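Local coordinates for regulator of nonsense transcripts 2 (Homo sapiens, PDB 4CEK), which takes part in nonsense-mediated mRNA decay, to which its second MIF4G domain, an all-helical module, probably contributes as a structural scaffold, at residues 282-285 / 286-290; 289-292 / 293-296; 246-249 / 250-253; 272-275 / 276-280. All coordinates share one frame; numbering follows the deposited sequence.

Contact 1 of 4, residues 282-285 / 286-290; sequences MRKK and QAMHL
Lys285 and Leu290 meet where helix 268-287 ends, the leucine folding back so that its methyl CD1 lies 3.7 Å from Lys285 CA and also touches CB. Leucine suits this place because its branched end can cover the aliphatic root of the lysine. The lysine chain leaves with CG between the backbone N and the carbonyl carbon (chi1 53°) and bends again at chi2; its ammonium group finds a salt bridge with Glu299 on helix 292-305. A looser approach brings Lys284 CD within 4.4 Å of Met288 SD, and both side chains also rest on Phe245.

The main chain closes with a Schellman motif, in which His289 takes a positive phi of 35° and turns the chain out of the helix. Two backbone hydrogen bonds tie the last turn together. Ala287 N reaches Arg283 O at 3.1 Å. Met288 N approaches Lys284 O at 3.0 Å, a less straight bond. Within the final residues, His289 N bonds to Gln286 O. Alanine, with its single methyl beside Arg283 O, fits the last helical turn easily, while the polar chain of Gln286 suits the exposed flank.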
loop_
_atom_site.group_PDB
_atom_site.type_symbol
_atom_site.label_atom_id
_atom_site.label_comp_id
_atom_site.label_asym_id
_atom_site.label_seq_id
_atom_site.Cartn_x
_atom_site.Cartn_y
_atom_site.Cartn_z
ATOM N N MET A 282 -14.776 -5.256 -18.479
ATOM C CA MET A 282 -16.187 -5.467 -18.788
ATOM C C MET A 282 -16.359 -6.283 -20.065
ATOM O O MET A 282 -17.085 -7.282 -20.069
ATOM C CB MET A 282 -16.921 -4.145 -18.895
ATOM C CG MET A 282 -17.157 -3.526 -17.528
ATOM S SD MET A 282 -18.304 -4.392 -16.416
ATOM C CE MET A 282 -19.783 -3.464 -16.839
ATOM N N ARG A 283 -15.643 -5.910 -21.122
ATOM C CA ARG A 283 -15.627 -6.743 -22.331
ATOM C C ARG A 283 -15.244 -8.199 -22.033
ATOM O O ARG A 283 -15.834 -9.113 -22.598
ATOM C CB ARG A 283 -14.728 -6.135 -23.417
ATOM C CG ARG A 283 -15.318 -4.880 -24.054
ATOM C CD ARG A 283 -14.429 -4.335 -25.172
ATOM N NE ARG A 283 -15.174 -3.564 -26.178
ATOM C CZ ARG A 283 -15.498 -2.267 -26.080
ATOM N NH1 ARG A 283 -15.172 -1.551 -25.003
ATOM N NH2 ARG A 283 -16.166 -1.675 -27.074
ATOM N N LYS A 284 -14.299 -8.412 -21.119
ATOM C CA LYS A 284 -13.800 -9.762 -20.796
ATOM C C LYS A 284 -14.732 -10.613 -19.958
ATOM O O LYS A 284 -14.652 -11.810 -20.048
ATOM C CB LYS A 284 -12.486 -9.677 -20.006
ATOM C CG LYS A 284 -11.210 -9.484 -20.814
ATOM C CD LYS A 284 -9.980 -9.669 -19.919
ATOM C CE LYS A 284 -8.709 -9.153 -20.573
ATOM N NZ LYS A 284 -8.288 -9.989 -21.736
ATOM N N LYS A 285 -15.548 -10.030 -19.071
ATOM C CA LYS A 285 -16.493 -10.854 -18.272
ATOM C C LYS A 285 -17.477 -11.636 -19.168
ATOM O O LYS A 285 -17.632 -12.839 -18.979
ATOM C CB LYS A 285 -17.247 -10.041 -17.189
ATOM C CG LYS A 285 -17.957 -8.798 -17.693
ATOM C CD LYS A 285 -19.374 -8.637 -17.199
ATOM C CE LYS A 285 -20.076 -7.544 -17.990
ATOM N NZ LYS A 285 -21.515 -7.442 -17.627
ATOM N N GLN A 286 -18.091 -10.966 -20.157
ATOM C CA GLN A 286 -18.877 -11.638 -21.223
ATOM C C GLN A 286 -17.996 -12.578 -22.049
ATOM O O GLN A 286 -18.157 -13.797 -22.009
ATOM C CB GLN A 286 -19.518 -10.616 -22.191
ATOM C CG GLN A 286 -20.788 -9.924 -21.695
ATOM C CD GLN A 286 -21.573 -9.200 -22.793
ATOM O OE1 GLN A 286 -21.337 -8.021 -23.074
ATOM N NE2 GLN A 286 -22.539 -9.900 -23.390
ATOM N N ALA A 287 -17.034 -11.979 -22.755
ATOM C CA ALA A 287 -16.192 -12.667 -23.739
ATOM C C ALA A 287 -15.527 -13.972 -23.277
ATOM O O ALA A 287 -15.403 -14.890 -24.059
ATOM C CB ALA A 287 -15.145 -11.701 -24.281
ATOM N N MET A 288 -15.146 -14.056 -22.008
ATOM C CA MET A 288 -14.241 -15.094 -21.473
ATOM C C MET A 288 -14.982 -16.127 -20.596
ATOM O O MET A 288 -14.361 -17.015 -19.981
ATOM C CB MET A 288 -13.186 -14.364 -20.642
ATOM C CG MET A 288 -12.020 -15.167 -20.122
ATOM S SD MET A 288 -10.705 -14.041 -19.608
ATOM C CE MET A 288 -9.426 -15.227 -19.136
ATOM N N HIS A 289 -16.310 -16.001 -20.547
ATOM C CA HIS A 289 -17.173 -16.832 -19.684
ATOM C C HIS A 289 -16.586 -17.208 -18.337
ATOM O O HIS A 289 -16.237 -18.371 -18.062
ATOM C CB HIS A 289 -17.718 -18.044 -20.458
ATOM C CG HIS A 289 -19.052 -17.771 -21.122
ATOM N ND1 HIS A 289 -20.218 -18.234 -20.625
ATOM C CD2 HIS A 289 -19.376 -17.008 -22.247
ATOM C CE1 HIS A 289 -21.235 -17.813 -21.406
ATOM N NE2 HIS A 289 -20.720 -17.060 -22.395
ATOM N N LEU A 290 -16.483 -16.183 -17.492
ATOM C CA LEU A 290 -16.148 -16.343 -16.086
ATOM C C LEU A 290 -17.394 -16.892 -15.421
ATOM O O LEU A 290 -18.517 -16.652 -15.911
ATOM C CB LEU A 290 -15.812 -14.995 -15.431
ATOM C CG LEU A 290 -14.903 -14.004 -16.153
ATOM C CD1 LEU A 290 -14.922 -12.657 -15.455
ATOM C CD2 LEU A 290 -13.488 -14.564 -16.207
#

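Contact 2 of 4, residues 289-292 / 293-296; sequences HLDA and RYVT
Asp291 and Tyr294 meet at an oblique angle at the start of helix 292-305, the carboxylate at the edge of the ring with its plane turned 87° from that of the phenol. OD1 of Asp291 lies 3.6 Å from Tyr294 CD2, near the ring plane, so the acid meets the ring's C-H rim and not its pi face. With chi1 at 63°, the Asp291 carboxylate is tucked back toward the helix start. Weakly, Arg293 NH1 donates to Tyr294 OH; that hydroxyl also hydrogen-bonds Glu251, and the ring stacks on His247.

Asp291 occupies the N-cap, a position where an aspartate's charge probably interacts favourably with the positive end of the helix dipole. Its carbonyl begins the backbone network: Asp291 O accepts from Tyr294 N at 3.0 Å and from Val295 N at 3.3 Å, the two donors arriving from opposite faces of the carbonyl plane. One residue further, Ala292 O accepts from Thr296 N at 3.1 Å.

Apolar contact comes from Leu290, whose CB lies 3.8 Å from Val295 CG2 and 4.2 Å from Tyr294 CB. The beta-branched valine is compact enough to place CG2 also against Leu290 O.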
loop_
_atom_site.group_PDB
_atom_site.type_symbol
_atom_site.label_atom_id
_atom_site.label_comp_id
_atom_site.label_asym_id
_atom_site.label_seq_id
_atom_site.Cartn_x
_atom_site.Cartn_y
_atom_site.Cartn_z
ATOM N N HIS A 289 -16.310 -16.001 -20.547
ATOM C CA HIS A 289 -17.173 -16.832 -19.684
ATOM C C HIS A 289 -16.586 -17.208 -18.337
ATOM O O HIS A 289 -16.237 -18.371 -18.062
ATOM C CB HIS A 289 -17.718 -18.044 -20.458
ATOM C CG HIS A 289 -19.052 -17.771 -21.122
ATOM N ND1 HIS A 289 -20.218 -18.234 -20.625
ATOM C CD2 HIS A 289 -19.376 -17.008 -22.247
ATOM C CE1 HIS A 289 -21.235 -17.813 -21.406
ATOM N NE2 HIS A 289 -20.720 -17.060 -22.395
ATOM N N LEU A 290 -16.483 -16.183 -17.492
ATOM C CA LEU A 290 -16.148 -16.343 -16.086
ATOM C C LEU A 290 -17.394 -16.892 -15.421
ATOM O O LEU A 290 -18.517 -16.652 -15.911
ATOM C CB LEU A 290 -15.812 -14.995 -15.431
ATOM C CG LEU A 290 -14.903 -14.004 -16.153
ATOM C CD1 LEU A 290 -14.922 -12.657 -15.455
ATOM C CD2 LEU A 290 -13.488 -14.564 -16.207
ATOM N N ASP A 291 -17.222 -17.607 -14.312
ATOM C CA ASP A 291 -18.398 -18.015 -13.563
ATOM C C ASP A 291 -19.038 -16.799 -12.893
ATOM O O ASP A 291 -18.377 -15.797 -12.667
ATOM C CB ASP A 291 -18.120 -19.163 -12.585
ATOM C CG ASP A 291 -17.152 -18.804 -11.519
ATOM O OD1 ASP A 291 -17.603 -18.307 -10.463
ATOM O OD2 ASP A 291 -15.953 -19.072 -11.736
ATOM N N ALA A 292 -20.336 -16.909 -12.636
ATOM C CA ALA A 292 -21.199 -15.818 -12.164
ATOM C C ALA A 292 -20.604 -14.944 -11.059
ATOM O O ALA A 292 -20.787 -13.731 -11.068
ATOM C CB ALA A 292 -22.522 -16.407 -11.665
ATOM N N ARG A 293 -19.925 -15.560 -10.101
ATOM C CA ARG A 293 -19.396 -14.826 -8.948
ATOM C C ARG A 293 -18.381 -13.743 -9.368
ATOM O O ARG A 293 -18.313 -12.669 -8.782
ATOM C CB ARG A 293 -18.797 -15.799 -7.918
ATOM C CG ARG A 293 -18.091 -15.081 -6.773
ATOM C CD ARG A 293 -17.798 -15.963 -5.553
ATOM N NE ARG A 293 -16.627 -15.448 -4.815
ATOM C CZ ARG A 293 -15.352 -15.778 -5.062
ATOM N NH1 ARG A 293 -15.037 -16.653 -6.024
ATOM N NH2 ARG A 293 -14.380 -15.224 -4.342
ATOM N N TYR A 294 -17.614 -14.021 -10.407
ATOM C CA TYR A 294 -16.573 -13.108 -10.832
ATOM C C TYR A 294 -17.118 -12.142 -11.854
ATOM O O TYR A 294 -16.599 -11.042 -12.014
ATOM C CB TYR A 294 -15.376 -13.885 -11.406
ATOM C CG TYR A 294 -14.597 -14.645 -10.365
ATOM C CD1 TYR A 294 -13.554 -14.049 -9.691
ATOM C CD2 TYR A 294 -14.920 -15.944 -10.036
ATOM C CE1 TYR A 294 -12.831 -14.724 -8.726
ATOM C CE2 TYR A 294 -14.218 -16.629 -9.058
ATOM C CZ TYR A 294 -13.153 -16.012 -8.420
ATOM O OH TYR A 294 -12.421 -16.681 -7.456
ATOM N N VAL A 295 -18.181 -12.535 -12.548
ATOM C CA VAL A 295 -18.856 -11.611 -13.448
ATOM C C VAL A 295 -19.391 -10.425 -12.616
ATOM O O VAL A 295 -19.185 -9.252 -12.952
ATOM C CB VAL A 295 -19.960 -12.342 -14.276
ATOM C CG1 VAL A 295 -20.723 -11.352 -15.162
ATOM C CG2 VAL A 295 -19.312 -13.428 -15.143
ATOM N N THR A 296 -19.989 -10.759 -11.485
ATOM C CA THR A 296 -20.596 -9.783 -10.589
ATOM C C THR A 296 -19.521 -8.918 -9.881
ATOM O O THR A 296 -19.640 -7.667 -9.829
ATOM C CB THR A 296 -21.475 -10.550 -9.562
ATOM O OG1 THR A 296 -22.517 -11.257 -10.269
ATOM C CG2 THR A 296 -22.025 -9.638 -8.528
#

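Contact 3 of 4, residues 246-249 / 250-253; sequences SHHH and IEMA
Ser246 O receives the amide of Ile250 at 2.9 Å and so closes the first turn of helix 247-266, with Ser246 at the N-cap. The same i to i+4 pattern continues through 246-253. Met252 N points almost straight at His248 O (N-H...O angle 175°), Ala253 N reaches His249 O, and the bond from Glu251 N to His247 O is weak at 3.4 Å.

Ile250 turns back over the cap: CG1, anti to its own carbonyl carbon (chi1 -71°), comes 3.1 Å from Ser246 O, and CD1 follows at 3.4 Å from the same oxygen. A branched aliphatic chain suits a spot where the carbonyl already has its amide and the surroundings are largely apolar. Replacing Ile250 with an alanine removes CG1, CG2 and CD1, and would probably open a gap beside Ser246 O and leave Leu290 without this packing partner. His249 has Ser246 OG over one face, 3.7 Å above the ring plane and offset toward the rim, while its ND1 bonds to Asp244 O, which limits rotation of the imidazole. Its ring also has an oblique sulfur-aromatic contact with Met252, SD lying 5.5 Å from the centroid. His248 and Glu251 meet more loosely, CD2 to OE2 at 4.2 Å with their planes 84° apart; His248 ND1 is hydrogen-bonded to Lys213 NZ.

The turn is packed among three neighbouring helices. Ile250 packs against Tyr294 and Val298 of helix 292-305, whereas His249, Met252 and Ala253 lie on Leu241 of helix 231-243, and Met252 also touches Val217 of helix 210-225.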
loop_
_atom_site.group_PDB
_atom_site.type_symbol
_atom_site.label_atom_id
_atom_site.label_comp_id
_atom_site.label_asym_id
_atom_site.label_seq_id
_atom_site.Cartn_x
_atom_site.Cartn_y
_atom_site.Cartn_z
ATOM N N SER A 246 -7.784 -14.627 -14.392
ATOM C CA SER A 246 -8.177 -15.851 -13.749
ATOM C C SER A 246 -8.706 -15.532 -12.365
ATOM O O SER A 246 -8.734 -14.382 -11.970
ATOM C CB SER A 246 -6.924 -16.690 -13.570
ATOM O OG SER A 246 -6.174 -16.156 -12.478
ATOM N N HIS A 247 -9.053 -16.546 -11.585
ATOM C CA HIS A 247 -9.756 -16.304 -10.354
ATOM C C HIS A 247 -9.046 -15.417 -9.364
ATOM O O HIS A 247 -9.633 -14.430 -8.919
ATOM C CB HIS A 247 -10.208 -17.619 -9.721
ATOM C CG HIS A 247 -11.426 -18.239 -10.400
ATOM N ND1 HIS A 247 -11.820 -17.896 -11.661
ATOM C CD2 HIS A 247 -12.312 -19.230 -9.968
ATOM C CE1 HIS A 247 -12.905 -18.618 -12.002
ATOM N NE2 HIS A 247 -13.208 -19.436 -10.966
ATOM N N HIS A 248 -7.805 -15.726 -8.988
ATOM C CA HIS A 248 -7.119 -14.880 -8.000
ATOM C C HIS A 248 -6.779 -13.513 -8.575
ATOM O O HIS A 248 -6.882 -12.520 -7.887
ATOM C CB HIS A 248 -5.928 -15.594 -7.340
ATOM C CG HIS A 248 -6.319 -16.452 -6.122
ATOM N ND1 HIS A 248 -5.414 -16.900 -5.215
ATOM C CD2 HIS A 248 -7.571 -16.916 -5.678
ATOM C CE1 HIS A 248 -6.047 -17.626 -4.261
ATOM N NE2 HIS A 248 -7.362 -17.625 -4.539
ATOM N N HIS A 249 -6.472 -13.428 -9.854
ATOM C CA HIS A 249 -6.115 -12.160 -10.448
ATOM C C HIS A 249 -7.256 -11.184 -10.581
ATOM O O HIS A 249 -7.021 -9.948 -10.581
ATOM C CB HIS A 249 -5.471 -12.357 -11.806
ATOM C CG HIS A 249 -4.191 -13.136 -11.752
ATOM N ND1 HIS A 249 -3.486 -13.457 -12.861
ATOM C CD2 HIS A 249 -3.493 -13.671 -10.664
ATOM C CE1 HIS A 249 -2.399 -14.169 -12.505
ATOM N NE2 HIS A 249 -2.403 -14.295 -11.153
ATOM N N ILE A 250 -8.470 -11.718 -10.753
ATOM C CA ILE A 250 -9.695 -10.929 -10.872
ATOM C C ILE A 250 -9.943 -10.291 -9.519
ATOM O O ILE A 250 -10.231 -9.095 -9.476
ATOM C CB ILE A 250 -10.946 -11.777 -11.286
ATOM C CG1 ILE A 250 -10.891 -12.247 -12.753
ATOM C CG2 ILE A 250 -12.209 -10.965 -11.150
ATOM C CD1 ILE A 250 -11.799 -13.446 -13.049
ATOM N N GLU A 251 -9.807 -11.045 -8.418
ATOM C CA GLU A 251 -10.057 -10.456 -7.095
ATOM C C GLU A 251 -9.025 -9.402 -6.711
ATOM O O GLU A 251 -9.378 -8.318 -6.230
ATOM C CB GLU A 251 -10.137 -11.472 -5.990
ATOM C CG GLU A 251 -10.882 -12.730 -6.340
ATOM C CD GLU A 251 -11.255 -13.544 -5.113
ATOM O OE1 GLU A 251 -11.637 -12.904 -4.075
ATOM O OE2 GLU A 251 -11.161 -14.809 -5.210
ATOM N N MET A 252 -7.757 -9.710 -6.925
ATOM C CA MET A 252 -6.675 -8.728 -6.685
ATOM C C MET A 252 -6.976 -7.456 -7.448
ATOM O O MET A 252 -6.873 -6.366 -6.906
ATOM C CB MET A 252 -5.309 -9.293 -7.105
ATOM C CG MET A 252 -4.845 -10.513 -6.289
ATOM S SD MET A 252 -3.308 -11.226 -6.951
ATOM C CE MET A 252 -2.239 -9.806 -6.752
ATOM N N ALA A 253 -7.373 -7.606 -8.703
ATOM C CA ALA A 253 -7.762 -6.467 -9.547
ATOM C C ALA A 253 -8.876 -5.609 -8.952
ATOM O O ALA A 253 -8.818 -4.369 -9.039
ATOM C CB ALA A 253 -8.225 -6.949 -10.911
#

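Contact 4 of 4, residues 272-275 / 276-280; sequences LRTS and VLLEQ
Thr274 and Leu278 lie side by side, pointing the same way, one turn apart on helix 268-287 of this all-helical MIF4G domain. This is the tight side. Leu278 N bonds to Thr274 O at 2.7 Å, and Thr274 CG2 comes 4.1 Å from Leu278 CD1. Thr274 can be buried because its hydroxyl is satisfied within the helix, by Ser270 O, which leaves the methyl to face the leucine. Leu278 CG lies on the side of its backbone N (chi1 -72°), and this carries the isobutyl group back over Thr274 O toward Leu257 and Phe265 of helix 247-266 and Tyr302 of helix 292-305. A serine in its place would probably leave a gap between these helices and deprive the Thr274 methyl of its neighbour. Leu277, also buried, turns to Leu235 and Leu238 of helix 231-243, with its CG 3.3 Å from Arg273 O.

The outer side is looser. Leu272 and Val276 are exposed, and their side chains barely meet, CD2 to CG2 at 4.5 Å, although Val276 N holds Leu272 O at 3.1 Å. Long polar chains suit the borders: Arg273 reaches Asn232, and Glu279, bent at chi2, sends its carboxylate to Tyr302. The backbone under that glutamate is regular, Glu279 N bonding to Ser275 O at 3.0 Å, and Glu279 CG packs 3.3 Å from the same Ser275 oxygen.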
loop_
_atom_site.group_PDB
_atom_site.type_symbol
_atom_site.label_atom_id
_atom_site.label_comp_id
_atom_site.label_asym_id
_atom_site.label_seq_id
_atom_site.Cartn_x
_atom_site.Cartn_y
_atom_site.Cartn_z
ATOM N N LEU A 272 -7.845 8.365 -19.006
ATOM C CA LEU A 272 -8.068 7.700 -20.288
ATOM C C LEU A 272 -7.602 6.273 -20.276
ATOM O O LEU A 272 -8.210 5.404 -20.894
ATOM C CB LEU A 272 -7.373 8.484 -21.435
ATOM C CG LEU A 272 -7.317 7.896 -22.874
ATOM C CD1 LEU A 272 -7.289 8.972 -23.961
ATOM C CD2 LEU A 272 -6.119 6.957 -23.045
ATOM N N ARG A 273 -6.499 6.008 -19.591
ATOM C CA ARG A 273 -5.939 4.653 -19.595
ATOM C C ARG A 273 -6.662 3.759 -18.621
ATOM O O ARG A 273 -6.802 2.553 -18.876
ATOM C CB ARG A 273 -4.469 4.676 -19.269
ATOM C CG ARG A 273 -3.744 3.457 -19.795
ATOM C CD ARG A 273 -2.397 3.308 -19.118
ATOM N NE ARG A 273 -1.291 3.338 -20.072
ATOM C CZ ARG A 273 -0.031 3.648 -19.764
ATOM N NH1 ARG A 273 0.308 3.941 -18.504
ATOM N NH2 ARG A 273 0.904 3.647 -20.725
ATOM N N THR A 274 -7.109 4.342 -17.502
ATOM C CA THR A 274 -7.968 3.647 -16.544
ATOM C C THR A 274 -9.258 3.172 -17.233
ATOM O O THR A 274 -9.631 1.993 -17.185
ATOM C CB THR A 274 -8.301 4.562 -15.354
ATOM O OG1 THR A 274 -7.079 5.134 -14.847
ATOM C CG2 THR A 274 -8.977 3.783 -14.216
ATOM N N SER A 275 -9.874 4.103 -17.930
ATOM C CA SER A 275 -11.102 3.882 -18.663
ATOM C C SER A 275 -10.981 2.812 -19.708
ATOM O O SER A 275 -11.846 1.956 -19.828
ATOM C CB SER A 275 -11.509 5.160 -19.356
ATOM O OG SER A 275 -12.617 4.865 -20.152
ATOM N N VAL A 276 -9.893 2.834 -20.463
ATOM C CA VAL A 276 -9.663 1.773 -21.430
ATOM C C VAL A 276 -9.628 0.435 -20.709
ATOM O O VAL A 276 -10.260 -0.531 -21.152
ATOM C CB VAL A 276 -8.365 1.977 -22.257
ATOM C CG1 VAL A 276 -8.093 0.743 -23.096
ATOM C CG2 VAL A 276 -8.497 3.179 -23.156
ATOM N N LEU A 277 -8.903 0.377 -19.592
ATOM C CA LEU A 277 -8.706 -0.894 -18.893
ATOM C C LEU A 277 -10.001 -1.363 -18.219
ATOM O O LEU A 277 -10.250 -2.566 -18.116
ATOM C CB LEU A 277 -7.549 -0.796 -17.860
ATOM C CG LEU A 277 -6.096 -0.663 -18.414
ATOM C CD1 LEU A 277 -5.037 -0.431 -17.326
ATOM C CD2 LEU A 277 -5.685 -1.851 -19.279
ATOM N N LEU A 278 -10.798 -0.412 -17.724
ATOM C CA LEU A 278 -12.112 -0.723 -17.119
ATOM C C LEU A 278 -13.035 -1.362 -18.148
ATOM O O LEU A 278 -13.694 -2.366 -17.846
ATOM C CB LEU A 278 -12.778 0.531 -16.553
ATOM C CG LEU A 278 -12.171 1.093 -15.292
ATOM C CD1 LEU A 278 -12.819 2.451 -14.935
ATOM C CD2 LEU A 278 -12.263 0.089 -14.170
ATOM N N GLU A 279 -13.030 -0.800 -19.361
ATOM C CA GLU A 279 -13.817 -1.340 -20.481
ATOM C C GLU A 279 -13.278 -2.668 -20.954
ATOM O O GLU A 279 -14.063 -3.522 -21.341
ATOM C CB GLU A 279 -13.905 -0.370 -21.672
ATOM C CG GLU A 279 -14.564 0.968 -21.376
ATOM C CD GLU A 279 -16.054 0.891 -20.987
ATOM O OE1 GLU A 279 -16.813 0.081 -21.574
ATOM O OE2 GLU A 279 -16.471 1.672 -20.089
ATOM N N GLN A 280 -11.967 -2.893 -20.902
ATOM C CA GLN A 280 -11.465 -4.243 -21.236
ATOM C C GLN A 280 -11.883 -5.309 -20.234
ATOM O O GLN A 280 -12.039 -6.479 -20.600
ATOM C CB GLN A 280 -9.949 -4.292 -21.326
ATOM C CG GLN A 280 -9.351 -3.540 -22.500
ATOM C CD GLN A 280 -7.824 -3.536 -22.441
ATOM O OE1 GLN A 280 -7.213 -4.404 -21.796
ATOM N NE2 GLN A 280 -7.206 -2.556 -23.100
#

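Along the chain the order is contact 3, contact 4, contact 1, contact 2, running through three successive helices, 247-266, 268-287 and 292-305, of the MIF4G domain. Contacts 4 and 1 lie on one helix, their centres about 15 Å apart; contact 1 ends it, and contact 2, sharing His289 and Leu290, starts the next, the centres of 1 and 2 about 8 Å apart. Contact 3 comes beside this turn: Leu290 CD2 packs on Ile250 CD1 at 3.8 Å, and Tyr294 and Arg293 of contact 2 reach Glu251, centres about 11 Å apart. Contact 4 touches neither contact 2 nor contact 3. Contacts 1, 2 and 3 thus gather at one edge, joining the last three helices.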